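Local coordinates for histidinol-phosphatase (Bordetella pertussis, PDB 3FVV), which probably catalyses the magnesium-dependent removal of phosphate from histidinol phosphate, the penultimate stage of histidine biosynthesis, as a HAD-superfamily hydrolase of the SerB family, at residues A[19-24]-A[63-68]; A[27-32]-A[38-43]; A[118-123]-A[144-149]. One frame throughout, in Å; residues are numbered along the deposited sequence.

Contact 1 (A[19-24]-A[63-68]); sequences DSDYQW and EFMLGL
Asp21 and Met65 carry this meeting of two helices, whose closest alpha carbons, Asp21 CA and Met65 CA, are 7.6 Å apart. Asp19 precedes the first helix as its N-cap. One carboxylate oxygen, Asp19 OD1, takes the amide of Asp21 at 3.0 Å, with Asp21 N lying well above the carboxylate plane; the other, OD2, makes a weak bond to Tyr22 N. Ser20, the first residue of the helix, is buried, its hydroxyl hydrogen-bonded to Asp12. Asp21 comes next: its CG is anti to the backbone N (chi1 -151°), which brings the carboxylate toward the second helix. Met65 CG lies equally close to both oxygens, 3.8 Å from Asp21 OD1 and from OD2, an apolar methylene against a polar group. The Met65 chain, bent at chi2 (-56°), carries its methyl on to the first helix, where CE reaches 3.9 Å from Asp21 O and 4.1 Å from Tyr22 N. The Tyr22 hydroxyl, directed elsewhere, is bonded to Asp45 of helix 37-53. Trp24 closes the segment with a solvent link: in the plane of the indole, NE1 donates weakly to a water that in turn donates to Met65 O at 3.0 Å. Helices 20-30 and 58-70 belong to the helical cap inserted after the first core strand, as in SerB-type HAD phosphatases, where such a cap borders the active-site cleft.

Contact 2 (A[27-32]-A[38-43]); sequences FLARTG and AEARRR
Ala29 and Ala40 form the apolar centre of a close helix pair. Their methyl groups meet side-on, Ala29 CB lying 3.4 Å from Ala40 CB, tighter than usual for two carbons, and the backbones come correspondingly near, with Ala29 CA only 5.0 Å from Ala40 CA. Small side chains at both positions permit this approach. The Ala29 methyl also rests against the backbone just after Ala40, 3.7 Å from Arg41 N, while the Ala40 methyl reaches as close to Ala29 CA.

The second kind of contact is made by the aliphatic part of one arginine and the polar end of another. A chi1 of 179° swings the Arg41 chain away from its own N; the chain then bends at chi3, and its NH2 arrives 3.4 Å from Arg30 CG, which lies at the edge of the guanidinium, near its plane. The two guanidinium planes are 25° apart, yet the charged ends keep their distance, Arg30 NH1 being 5.2 Å from Arg41 NH2. Asp26 probably eases the like charges, since it forms salt bridges with both: OD1 to Arg41 and OD2 to Arg30.

The pair joins the last turns of helix 20-30 to the start of helix 37-53 across a short connection. Beyond it, helix 74-89 packs on the first helix, with Val88 against Arg30, Trp80 against Leu28 and Glu83 against Phe27.

Contact 3 (A[118-123]-A[144-149]); sequences NSFVTA and GRYTGR
Tyr146 and Phe120 supply the whole of this small contact, a single aromatic pair between a helix and a short strand. The rings form an offset edge-to-face (T-shaped) arrangement, with the edge of Tyr146 turned toward the face of Phe120, their centroids 5.7 Å apart and their planes at 62°. The side chains cross at about a right angle. It is the outer end of the tyrosine that does the touching: the phenolic OH lies 3.4 Å from Phe120 CD1, approaching that ring obliquely, and 3.9 Å from Phe120 CB, while Tyr146 CE2 and CZ come up behind it against the same CD1 atom.

Two first torsions let the rings reach each other across backbones that are still 9.7 Å apart between Phe120 CA and Tyr146 CA. On the helix, Phe120 sets its ring on the side of the carbonyl carbon, opposite its amide (chi1 176°); on the strand, Tyr146 CG is instead anti to the carbonyl carbon, beside its own N (chi1 -69°).

Side-chain-to-backbone bonds flank each partner. Phe120 sits in the first turn of its helix, where Asn118 is the N-cap: its OD1 accepts from Val121 N at 3.2 Å, the donor lying above the carbonyl plane. Just after Tyr146, Thr147 OG1 accepts from Arg149 N at 3.1 Å, an ST turn that shapes the corner at Gly148.

Around the pair, Leu69 of helix 58-70 and Leu77 of helix 74-89 touch both rings, and Phe120 also packs on Trp24 of helix 20-30. Tyr146 leans on Pro139 of strand 133-142, which pairs antiparallel with strand 145-147, so the aromatic contact ties this hairpin to the start of helix 119-128, beside the cap helices.

Contacts 1 and 2 share helix 20-30: contact 1 uses its beginning and contact 2 its end, and along the chain contact 2 is nested inside the loop that contact 1 closes. Both are partly buried, but contact 2 lies farther from the centre of the chain and joins methyl packing to a contact between two arginine chains, whereas contact 1 sets a thioether chain against a carboxylate and adds a water bridge. Contact 3, at the surface, is one aromatic pair, nearest at the phenol oxygen. It nevertheless abuts contact 1, through Trp24 against Val121 and Leu66 against Arg149, while contacts 2 and 3 do not touch. Contact 1 thus stands between the other two.

Contact 1 (A[19-24]-A[63-68])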
loop_
_atom_site.group_PDB
_atom_site.type_symbol
_atom_site.label_atom_id
_atom_site.label_comp_id
_atom_site.label_asym_id
_atom_site.label_seq_id
_atom_site.Cartn_x
_atom_site.Cartn_y
_atom_site.Cartn_z
ATOM N N ASP A 19 -3.291 8.740 -2.505
ATOM C CA ASP A 19 -2.118 7.905 -2.709
ATOM C C ASP A 19 -1.049 8.330 -1.716
ATOM O O ASP A 19 -0.398 9.393 -1.842
ATOM C CB ASP A 19 -1.573 8.055 -4.155
ATOM C CG ASP A 19 -0.257 7.316 -4.347
ATOM O OD1 ASP A 19 0.075 6.431 -3.554
ATOM O OD2 ASP A 19 0.448 7.624 -5.298
ATOM N N SER A 20 -0.818 7.464 -0.756
ATOM C CA SER A 20 0.070 7.769 0.330
ATOM C C SER A 20 1.544 7.917 -0.183
ATOM O O SER A 20 2.326 8.663 0.365
ATOM C CB SER A 20 -0.096 6.745 1.460
ATOM O OG SER A 20 0.480 5.468 1.177
ATOM N N ASP A 21 1.877 7.279 -1.287
ATOM C CA ASP A 21 3.265 7.285 -1.816
ATOM C C ASP A 21 3.542 8.723 -2.307
ATOM O O ASP A 21 4.429 9.399 -1.816
ATOM C CB ASP A 21 3.345 6.250 -2.946
ATOM C CG ASP A 21 4.717 5.629 -3.125
ATOM O OD1 ASP A 21 5.600 5.732 -2.254
ATOM O OD2 ASP A 21 4.907 5.017 -4.216
ATOM N N TYR A 22 2.716 9.189 -3.239
ATOM C CA TYR A 22 2.798 10.545 -3.798
ATOM C C TYR A 22 2.639 11.627 -2.714
ATOM O O TYR A 22 3.440 12.560 -2.641
ATOM C CB TYR A 22 1.773 10.740 -4.904
ATOM C CG TYR A 22 1.923 12.137 -5.481
ATOM C CD1 TYR A 22 2.945 12.427 -6.390
ATOM C CD2 TYR A 22 1.143 13.184 -5.010
ATOM C CE1 TYR A 22 3.150 13.740 -6.880
ATOM C CE2 TYR A 22 1.316 14.487 -5.486
ATOM C CZ TYR A 22 2.325 14.769 -6.420
ATOM O OH TYR A 22 2.509 16.067 -6.863
ATOM N N GLN A 23 1.671 11.474 -1.814
ATOM C CA GLN A 23 1.451 12.508 -0.760
ATOM C C GLN A 23 2.691 12.615 0.160
ATOM O O GLN A 23 3.111 13.705 0.554
ATOM C CB GLN A 23 0.203 12.221 0.044
ATOM C CG GLN A 23 -1.036 12.283 -0.767
ATOM C CD GLN A 23 -1.261 13.694 -1.292
ATOM O OE1 GLN A 23 -0.895 14.693 -0.645
ATOM N NE2 GLN A 23 -1.868 13.778 -2.440
ATOM N N TRP A 24 3.320 11.491 0.444
ATOM C CA TRP A 24 4.560 11.549 1.200
ATOM C C TRP A 24 5.682 12.287 0.465
ATOM O O TRP A 24 6.347 13.116 1.103
ATOM C CB TRP A 24 4.968 10.136 1.602
ATOM C CG TRP A 24 6.321 9.929 2.232
ATOM C CD1 TRP A 24 7.337 9.254 1.644
ATOM C CD2 TRP A 24 6.854 10.431 3.497
ATOM N NE1 TRP A 24 8.426 9.227 2.477
ATOM C CE2 TRP A 24 8.171 9.947 3.609
ATOM C CE3 TRP A 24 6.341 11.172 4.534
ATOM C CZ2 TRP A 24 8.974 10.168 4.724
ATOM C CZ3 TRP A 24 7.134 11.401 5.646
ATOM C CH2 TRP A 24 8.438 10.883 5.739
ATOM N N GLU A 63 12.245 2.850 -6.739
ATOM C CA GLU A 63 13.560 3.356 -6.313
ATOM C C GLU A 63 13.640 4.839 -6.061
ATOM O O GLU A 63 14.190 5.247 -5.038
ATOM C CB GLU A 63 14.641 2.960 -7.303
ATOM C CG GLU A 63 15.129 1.561 -6.962
ATOM C CD GLU A 63 15.749 0.847 -8.129
ATOM O OE1 GLU A 63 16.142 1.515 -9.135
ATOM O OE2 GLU A 63 15.852 -0.390 -8.009
ATOM N N PHE A 64 13.096 5.657 -6.964
ATOM C CA PHE A 64 13.069 7.138 -6.739
ATOM C C PHE A 64 12.428 7.482 -5.367
ATOM O O PHE A 64 12.896 8.344 -4.624
ATOM C CB PHE A 64 12.296 7.832 -7.848
ATOM C CG PHE A 64 12.030 9.278 -7.565
ATOM C CD1 PHE A 64 12.885 10.250 -8.029
ATOM C CD2 PHE A 64 10.928 9.661 -6.801
ATOM C CE1 PHE A 64 12.654 11.620 -7.721
ATOM C CE2 PHE A 64 10.710 10.988 -6.486
ATOM C CZ PHE A 64 11.577 11.964 -6.951
ATOM N N MET A 65 11.318 6.832 -5.080
ATOM C CA MET A 65 10.625 6.978 -3.794
ATOM C C MET A 65 11.500 6.590 -2.590
ATOM O O MET A 65 11.541 7.294 -1.597
ATOM C CB MET A 65 9.288 6.185 -3.814
ATOM C CG MET A 65 8.213 6.729 -4.805
ATOM S SD MET A 65 7.814 8.519 -4.493
ATOM C CE MET A 65 6.203 8.622 -5.228
ATOM N N LEU A 66 12.247 5.504 -2.686
ATOM C CA LEU A 66 13.139 5.082 -1.603
ATOM C C LEU A 66 14.327 5.996 -1.492
ATOM O O LEU A 66 14.927 6.127 -0.402
ATOM C CB LEU A 66 13.624 3.633 -1.765
ATOM C CG LEU A 66 12.504 2.609 -1.838
ATOM C CD1 LEU A 66 13.049 1.213 -1.998
ATOM C CD2 LEU A 66 11.643 2.657 -0.597
ATOM N N GLY A 67 14.677 6.631 -2.606
ATOM C CA GLY A 67 15.777 7.567 -2.624
ATOM C C GLY A 67 15.410 8.747 -1.761
ATOM O O GLY A 67 16.283 9.396 -1.213
ATOM N N LEU A 68 14.118 9.030 -1.601
ATOM C CA LEU A 68 13.737 10.085 -0.675
ATOM C C LEU A 68 14.117 9.769 0.801
ATOM O O LEU A 68 14.402 10.650 1.580
ATOM C CB LEU A 68 12.244 10.353 -0.788
ATOM C CG LEU A 68 11.836 10.941 -2.150
ATOM C CD1 LEU A 68 10.326 11.006 -2.303
ATOM C CD2 LEU A 68 12.487 12.292 -2.286
HETATM O O HOH W 1 9.434 7.028 0.530
#

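Contact 2 (A[27-32]-A[38-43])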
loop_
_atom_site.group_PDB
_atom_site.type_symbol
_atom_site.label_atom_id
_atom_site.label_comp_id
_atom_site.label_asym_id
_atom_site.label_seq_id
_atom_site.Cartn_x
_atom_site.Cartn_y
_atom_site.Cartn_z
ATOM N N PHE A 27 4.728 15.801 0.463
ATOM C CA PHE A 27 4.876 16.334 1.809
ATOM C C PHE A 27 6.335 16.715 2.087
ATOM O O PHE A 27 6.624 17.795 2.614
ATOM C CB PHE A 27 4.353 15.336 2.831
ATOM C CG PHE A 27 4.799 15.611 4.239
ATOM C CD1 PHE A 27 4.021 16.395 5.077
ATOM C CD2 PHE A 27 5.953 15.068 4.740
ATOM C CE1 PHE A 27 4.392 16.645 6.337
ATOM C CE2 PHE A 27 6.329 15.336 6.020
ATOM C CZ PHE A 27 5.553 16.121 6.817
ATOM N N LEU A 28 7.267 15.847 1.717
ATOM C CA LEU A 28 8.698 16.159 1.883
ATOM C C LEU A 28 9.101 17.345 0.992
ATOM O O LEU A 28 9.828 18.255 1.455
ATOM C CB LEU A 28 9.580 14.934 1.603
ATOM C CG LEU A 28 9.424 13.723 2.538
ATOM C CD1 LEU A 28 10.166 12.548 1.941
ATOM C CD2 LEU A 28 9.944 14.021 3.906
ATOM N N ALA A 29 8.596 17.392 -0.241
ATOM C CA ALA A 29 8.878 18.535 -1.164
ATOM C C ALA A 29 8.429 19.891 -0.540
ATOM O O ALA A 29 9.233 20.846 -0.416
ATOM C CB ALA A 29 8.194 18.316 -2.532
ATOM N N ARG A 30 7.134 19.948 -0.211
ATOM C CA ARG A 30 6.445 21.098 0.394
ATOM C C ARG A 30 7.075 21.629 1.638
ATOM O O ARG A 30 6.899 22.750 1.985
ATOM C CB ARG A 30 5.065 20.686 0.942
ATOM C CG ARG A 30 3.917 21.041 0.139
ATOM C CD ARG A 30 2.606 21.207 0.995
ATOM N NE ARG A 30 2.210 20.149 1.962
ATOM C CZ ARG A 30 1.904 18.886 1.663
ATOM N NH1 ARG A 30 2.058 18.393 0.443
ATOM N NH2 ARG A 30 1.475 18.083 2.617
ATOM N N THR A 31 7.698 20.752 2.382
ATOM C CA THR A 31 7.979 20.987 3.733
ATOM C C THR A 31 9.453 21.260 4.142
ATOM O O THR A 31 9.802 21.009 5.278
ATOM C CB THR A 31 7.356 19.767 4.446
ATOM O OG1 THR A 31 6.572 20.176 5.542
ATOM C CG2 THR A 31 8.315 18.749 4.806
ATOM N N GLY A 32 10.392 21.720 3.347
ATOM C CA GLY A 32 10.899 21.192 2.165
ATOM C C GLY A 32 12.209 20.504 2.668
ATOM O O GLY A 32 13.202 21.126 3.091
ATOM N N ALA A 38 10.055 23.879 -5.041
ATOM C CA ALA A 38 9.625 23.888 -6.452
ATOM C C ALA A 38 10.252 22.765 -7.252
ATOM O O ALA A 38 9.572 22.002 -7.922
ATOM C CB ALA A 38 9.938 25.249 -7.116
ATOM N N GLU A 39 11.563 22.674 -7.164
ATOM C CA GLU A 39 12.333 21.692 -7.908
ATOM C C GLU A 39 11.982 20.278 -7.416
ATOM O O GLU A 39 11.922 19.317 -8.201
ATOM C CB GLU A 39 13.813 21.981 -7.676
ATOM C CG GLU A 39 14.269 23.443 -8.032
ATOM C CD GLU A 39 15.524 23.872 -7.239
ATOM O OE1 GLU A 39 16.208 22.948 -6.716
ATOM O OE2 GLU A 39 15.819 25.105 -7.113
ATOM N N ALA A 40 11.759 20.166 -6.104
ATOM C CA ALA A 40 11.329 18.904 -5.496
ATOM C C ALA A 40 9.989 18.434 -6.083
ATOM O O ALA A 40 9.856 17.307 -6.555
ATOM C CB ALA A 40 11.223 19.068 -3.977
ATOM N N ARG A 41 8.990 19.304 -6.053
ATOM C CA ARG A 41 7.681 18.929 -6.589
ATOM C C ARG A 41 7.809 18.664 -8.090
ATOM O O ARG A 41 7.197 17.725 -8.626
ATOM C CB ARG A 41 6.654 20.026 -6.312
ATOM C CG ARG A 41 5.256 19.765 -6.835
ATOM C CD ARG A 41 4.439 21.051 -6.738
ATOM N NE ARG A 41 4.434 21.591 -5.367
ATOM C CZ ARG A 41 3.690 21.120 -4.360
ATOM N NH1 ARG A 41 2.856 20.105 -4.546
ATOM N NH2 ARG A 41 3.757 21.681 -3.161
ATOM N N ARG A 42 8.621 19.486 -8.758
ATOM C CA ARG A 42 8.853 19.296 -10.180
ATOM C C ARG A 42 9.462 17.924 -10.446
ATOM O O ARG A 42 8.995 17.195 -11.314
ATOM C CB ARG A 42 9.779 20.371 -10.711
ATOM C CG ARG A 42 9.804 20.456 -12.181
ATOM C CD ARG A 42 10.912 21.394 -12.593
ATOM N NE ARG A 42 10.850 21.747 -14.010
ATOM C CZ ARG A 42 10.005 22.631 -14.531
ATOM N NH1 ARG A 42 9.110 23.251 -13.762
ATOM N NH2 ARG A 42 10.043 22.891 -15.829
ATOM N N ARG A 43 10.501 17.570 -9.687
ATOM C CA ARG A 43 11.099 16.258 -9.830
ATOM C C ARG A 43 10.125 15.113 -9.508
ATOM O O ARG A 43 10.094 14.124 -10.231
ATOM C CB ARG A 43 12.366 16.147 -8.999
ATOM C CG ARG A 43 13.624 16.643 -9.720
ATOM C CD ARG A 43 14.828 16.133 -8.975
ATOM N NE ARG A 43 14.688 16.412 -7.546
ATOM C CZ ARG A 43 14.917 17.602 -6.974
ATOM N NH1 ARG A 43 15.315 18.656 -7.705
ATOM N NH2 ARG A 43 14.752 17.746 -5.658
#

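Contact 3 (A[118-123]-A[144-149])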
loop_
_atom_site.group_PDB
_atom_site.type_symbol
_atom_site.label_atom_id
_atom_site.label_comp_id
_atom_site.label_asym_id
_atom_site.label_seq_id
_atom_site.Cartn_x
_atom_site.Cartn_y
_atom_site.Cartn_z
ATOM N N ASN A 118 5.961 1.815 0.342
ATOM C CA ASN A 118 6.984 1.188 1.184
ATOM C C ASN A 118 6.635 1.119 2.675
ATOM O O ASN A 118 5.918 2.014 3.216
ATOM C CB ASN A 118 8.362 1.824 0.918
ATOM C CG ASN A 118 8.559 3.170 1.590
ATOM O OD1 ASN A 118 8.812 3.212 2.794
ATOM N ND2 ASN A 118 8.568 4.260 0.803
ATOM N N SER A 119 7.116 0.036 3.314
ATOM C CA SER A 119 6.816 -0.253 4.696
ATOM C C SER A 119 7.245 0.834 5.727
ATOM O O SER A 119 6.606 0.976 6.747
ATOM C CB SER A 119 7.345 -1.637 5.118
ATOM O OG SER A 119 8.752 -1.681 4.988
ATOM N N PHE A 120 8.254 1.656 5.444
ATOM C CA PHE A 120 8.513 2.783 6.301
ATOM C C PHE A 120 7.315 3.756 6.321
ATOM O O PHE A 120 6.891 4.233 7.364
ATOM C CB PHE A 120 9.793 3.569 5.917
ATOM C CG PHE A 120 9.975 4.787 6.768
ATOM C CD1 PHE A 120 10.451 4.671 8.062
ATOM C CD2 PHE A 120 9.530 6.019 6.347
ATOM C CE1 PHE A 120 10.554 5.796 8.896
ATOM C CE2 PHE A 120 9.621 7.131 7.195
ATOM C CZ PHE A 120 10.132 6.996 8.443
ATOM N N VAL A 121 6.802 4.054 5.153
ATOM C CA VAL A 121 5.661 4.945 5.007
ATOM C C VAL A 121 4.370 4.323 5.504
ATOM O O VAL A 121 3.566 5.017 6.070
ATOM C CB VAL A 121 5.521 5.442 3.509
ATOM C CG1 VAL A 121 4.196 6.210 3.284
ATOM C CG2 VAL A 121 6.742 6.297 3.139
ATOM N N THR A 122 4.187 3.020 5.373
ATOM C CA THR A 122 2.881 2.423 5.658
ATOM C C THR A 122 2.731 1.687 6.976
ATOM O O THR A 122 1.632 1.407 7.371
ATOM C CB THR A 122 2.444 1.473 4.520
ATOM O OG1 THR A 122 3.517 0.577 4.193
ATOM C CG2 THR A 122 2.066 2.299 3.252
ATOM N N ALA A 123 3.827 1.341 7.630
ATOM C CA ALA A 123 3.739 0.660 8.949
ATOM C C ALA A 123 2.820 1.368 9.948
ATOM O O ALA A 123 1.929 0.739 10.506
ATOM C CB ALA A 123 5.138 0.365 9.530
ATOM N N GLY A 144 22.186 1.585 9.537
ATOM C CA GLY A 144 21.442 2.671 10.113
ATOM C C GLY A 144 20.875 3.633 9.094
ATOM O O GLY A 144 20.429 4.726 9.449
ATOM N N ARG A 145 20.846 3.264 7.830
ATOM C CA ARG A 145 20.188 4.158 6.877
ATOM C C ARG A 145 19.509 3.395 5.762
ATOM O O ARG A 145 19.886 2.251 5.446
ATOM C CB ARG A 145 21.184 5.148 6.312
ATOM C CG ARG A 145 22.293 4.466 5.576
ATOM C CD ARG A 145 23.261 5.416 4.823
ATOM N NE ARG A 145 22.728 6.002 3.574
ATOM C CZ ARG A 145 22.888 5.487 2.346
ATOM N NH1 ARG A 145 23.521 4.348 2.135
ATOM N NH2 ARG A 145 22.390 6.138 1.312
ATOM N N TYR A 146 18.462 4.009 5.213
ATOM C CA TYR A 146 17.867 3.484 3.990
ATOM C C TYR A 146 18.823 3.680 2.824
ATOM O O TYR A 146 19.420 4.750 2.666
ATOM C CB TYR A 146 16.536 4.185 3.763
ATOM C CG TYR A 146 15.599 3.740 4.810
ATOM C CD1 TYR A 146 15.153 2.426 4.848
ATOM C CD2 TYR A 146 15.186 4.588 5.799
ATOM C CE1 TYR A 146 14.263 1.997 5.841
ATOM C CE2 TYR A 146 14.349 4.150 6.795
ATOM C CZ TYR A 146 13.873 2.868 6.824
ATOM O OH TYR A 146 13.025 2.490 7.864
ATOM N N THR A 147 19.045 2.627 2.056
ATOM C CA THR A 147 20.005 2.684 0.953
ATOM C C THR A 147 19.424 3.220 -0.365
ATOM O O THR A 147 20.184 3.553 -1.273
ATOM C CB THR A 147 20.535 1.294 0.607
ATOM O OG1 THR A 147 19.433 0.507 0.160
ATOM C CG2 THR A 147 21.232 0.631 1.845
ATOM N N GLY A 148 18.100 3.288 -0.501
ATOM C CA GLY A 148 17.507 3.573 -1.816
ATOM C C GLY A 148 17.136 2.370 -2.680
ATOM O O GLY A 148 16.478 2.530 -3.743
ATOM N N ARG A 149 17.495 1.157 -2.217
ATOM C CA ARG A 149 17.190 -0.075 -2.911
ATOM C C ARG A 149 16.043 -0.856 -2.260
ATOM O O ARG A 149 15.765 -0.730 -1.046
ATOM C CB ARG A 149 18.448 -0.952 -2.971
ATOM C CG ARG A 149 19.691 -0.219 -3.537
ATOM C CD ARG A 149 20.756 -1.209 -3.972
ATOM N NE ARG A 149 21.064 -2.167 -2.900
ATOM C CZ ARG A 149 21.933 -3.172 -3.023
ATOM N NH1 ARG A 149 22.628 -3.317 -4.133
ATOM N NH2 ARG A 149 22.162 -3.998 -2.009
#